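Long-range contact in glycoside Hydrolase (Bacteroides plebeius, PDB 5T3B), which probably hydrolyses glycosidic bonds in polysaccharides, as a glycoside hydrolase family 50 enzyme from a human gut Bacteroidetes species: residues Q71-Q76 with I468-Y473. Numbering follows the deposited sequence.
Sequences QQTKTQ and INWNVY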
loop_
_atom_site.group_PDB
_atom_site.type_symbol
_atom_site.label_atom_id
_atom_site.label_comp_id
_atom_site.label_asym_id
_atom_site.label_seq_id
_atom_site.Cartn_x
_atom_site.Cartn_y
_atom_site.Cartn_z
ATOM N N GLN A 71 5.440 -22.539 13.695
ATOM C CA GLN A 71 5.260 -21.184 14.246
ATOM C C GLN A 71 6.167 -20.995 15.458
ATOM O O GLN A 71 6.117 -21.747 16.404
ATOM C CB GLN A 71 3.815 -20.928 14.554
ATOM C CG GLN A 71 3.551 -19.557 15.080
ATOM C CD GLN A 71 2.105 -19.177 15.153
ATOM O OE1 GLN A 71 1.247 -19.682 14.429
ATOM N NE2 GLN A 71 1.842 -18.197 16.017
ATOM N N GLN A 72 6.972 -19.940 15.406
ATOM C CA GLN A 72 8.005 -19.735 16.388
ATOM C C GLN A 72 7.543 -18.875 17.550
ATOM O O GLN A 72 7.711 -19.271 18.708
ATOM C CB GLN A 72 9.262 -19.203 15.740
ATOM C CG GLN A 72 9.859 -20.194 14.752
ATOM C CD GLN A 72 11.166 -19.713 14.183
ATOM O OE1 GLN A 72 11.743 -18.766 14.686
ATOM N NE2 GLN A 72 11.632 -20.370 13.128
ATOM N N THR A 73 6.932 -17.711 17.247
ATOM C CA THR A 73 6.413 -16.827 18.235
ATOM C C THR A 73 4.935 -17.164 18.355
ATOM O O THR A 73 4.171 -17.086 17.377
ATOM C CB THR A 73 6.578 -15.353 17.817
ATOM O OG1 THR A 73 7.981 -15.105 17.715
ATOM C CG2 THR A 73 5.880 -14.390 18.829
ATOM N N LYS A 74 4.527 -17.525 19.579
ATOM C CA LYS A 74 3.234 -18.168 19.827
ATOM C C LYS A 74 2.274 -17.370 20.710
ATOM O O LYS A 74 1.114 -17.768 20.845
ATOM C CB LYS A 74 3.487 -19.565 20.371
ATOM C CG LYS A 74 4.418 -20.495 19.542
ATOM C CD LYS A 74 4.689 -21.821 20.281
ATOM C CE LYS A 74 5.817 -22.711 19.732
ATOM N NZ LYS A 74 7.154 -22.033 19.551
ATOM N N THR A 75 2.750 -16.291 21.332
ATOM C CA THR A 75 1.896 -15.472 22.207
ATOM C C THR A 75 2.200 -14.005 21.972
ATOM O O THR A 75 3.336 -13.617 21.530
ATOM C CB THR A 75 2.142 -15.775 23.672
ATOM O OG1 THR A 75 3.449 -15.312 24.071
ATOM C CG2 THR A 75 1.970 -17.280 23.972
ATOM N N GLN A 76 1.253 -13.174 22.381
ATOM C CA GLN A 76 1.454 -11.753 22.313
ATOM C C GLN A 76 2.659 -11.270 23.146
ATOM O O GLN A 76 3.383 -10.390 22.690
ATOM C CB GLN A 76 0.167 -10.951 22.525
ATOM C CG GLN A 76 -0.300 -10.894 23.863
ATOM C CD GLN A 76 -1.444 -9.937 23.971
ATOM O OE1 GLN A 76 -1.455 -9.136 24.866
ATOM N NE2 GLN A 76 -2.413 -10.068 23.103
ATOM N N ILE A 468 0.795 -14.627 11.535
ATOM C CA ILE A 468 1.744 -14.109 10.541
ATOM C C ILE A 468 2.583 -12.945 11.080
ATOM O O ILE A 468 3.811 -12.934 11.019
ATOM C CB ILE A 468 1.028 -13.688 9.237
ATOM C CG1 ILE A 468 0.393 -14.881 8.548
ATOM C CG2 ILE A 468 1.930 -12.833 8.332
ATOM C CD1 ILE A 468 1.395 -15.705 7.780
ATOM N N ASN A 469 1.875 -11.946 11.573
ATOM C CA ASN A 469 2.509 -10.665 11.867
ATOM C C ASN A 469 3.571 -10.793 12.934
ATOM O O ASN A 469 4.610 -10.137 12.884
ATOM C CB ASN A 469 1.487 -9.643 12.316
ATOM C CG ASN A 469 0.570 -9.226 11.207
ATOM O OD1 ASN A 469 0.742 -9.507 10.040
ATOM N ND2 ASN A 469 -0.451 -8.462 11.618
ATOM N N TRP A 470 3.316 -11.670 13.914
ATOM C CA TRP A 470 4.320 -11.885 14.970
ATOM C C TRP A 470 5.594 -12.559 14.444
ATOM O O TRP A 470 6.636 -12.490 15.068
ATOM C CB TRP A 470 3.773 -12.832 16.020
ATOM C CG TRP A 470 2.640 -12.341 16.848
ATOM C CD1 TRP A 470 2.209 -11.056 17.039
ATOM C CD2 TRP A 470 1.779 -13.167 17.649
ATOM N NE1 TRP A 470 1.171 -11.041 17.923
ATOM C CE2 TRP A 470 0.867 -12.320 18.305
ATOM C CE3 TRP A 470 1.687 -14.561 17.845
ATOM C CZ2 TRP A 470 -0.143 -12.835 19.158
ATOM C CZ3 TRP A 470 0.686 -15.050 18.656
ATOM C CH2 TRP A 470 -0.204 -14.217 19.289
ATOM N N ASN A 471 5.456 -13.269 13.337
ATOM C CA ASN A 471 6.469 -14.187 12.817
ATOM C C ASN A 471 7.155 -13.715 11.525
ATOM O O ASN A 471 7.961 -14.460 10.967
ATOM C CB ASN A 471 5.867 -15.603 12.645
ATOM C CG ASN A 471 5.618 -16.223 13.968
ATOM O OD1 ASN A 471 4.473 -16.278 14.507
ATOM N ND2 ASN A 471 6.674 -16.556 14.602
ATOM N N VAL A 472 6.855 -12.497 11.052
ATOM C CA VAL A 472 7.403 -12.095 9.787
ATOM C C VAL A 472 8.928 -12.211 9.710
ATOM O O VAL A 472 9.487 -12.570 8.664
ATOM C CB VAL A 472 6.941 -10.705 9.301
ATOM C CG1 VAL A 472 5.463 -10.705 8.996
ATOM C CG2 VAL A 472 7.301 -9.607 10.317
ATOM N N TYR A 473 9.607 -11.840 10.792
ATOM C CA TYR A 473 11.060 -11.812 10.738
ATOM C C TYR A 473 11.648 -13.234 10.617
ATOM O O TYR A 473 12.577 -13.480 9.863
ATOM C CB TYR A 473 11.631 -11.052 11.943
ATOM C CG TYR A 473 11.142 -9.628 12.038
ATOM C CD1 TYR A 473 11.583 -8.656 11.149
ATOM C CD2 TYR A 473 10.170 -9.249 12.933
ATOM C CE1 TYR A 473 11.154 -7.333 11.229
ATOM C CE2 TYR A 473 9.699 -7.963 13.012
ATOM C CZ TYR A 473 10.163 -6.986 12.136
ATOM O OH TYR A 473 9.760 -5.686 12.158
HETATM O O HOH W 1 8.486 -12.478 17.197
#
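Trp-470 lays its indole against the backbone running from Thr-73 to Gln-76. Its benzene half makes the touch: CZ3 is 3.5 Å from Lys-74 C. On the same ring, CZ2 is 3.5 Å from Gln-76 N, while Thr-75 C lies over one face. Thr-73 O comes in at the edge, 3.6 Å from Trp-470 CE3. Nearer the indole's root, Thr-73 CG2 meets Trp-470 CB at 3.8 Å. Thr-73 OG1 lies beside the backbone N (chi1 -63°) with the methyl CG2 anti to it, and OG1 reaches a water at 2.7 Å; the same water donates to Trp-470 O, bridging the segments. The side-chain amide of Asn-471 lies against the backbone N and O of Thr-73. Gln-71, extended beyond CG, reaches beside the Trp-470 ring and gives NE2 to Thr-73 O, 2.9 Å away and nearly straight at 169°; NE2 also bonds Asp-467. Trp-470 NE1 donates to Glu-158 O, and the Trp-470 ring stacks with Tyr-79. Thr-75 is the N-cap of helix 76-82, its OG1 accepting from Glu-78 N; separately, Glu-78 OE1 accepts from Lys-74 N. The arrangement is a surface junction between this N-capped helix start and the turn around Trp-470 and Asn-471 that joins helices 459-469 and 472-480.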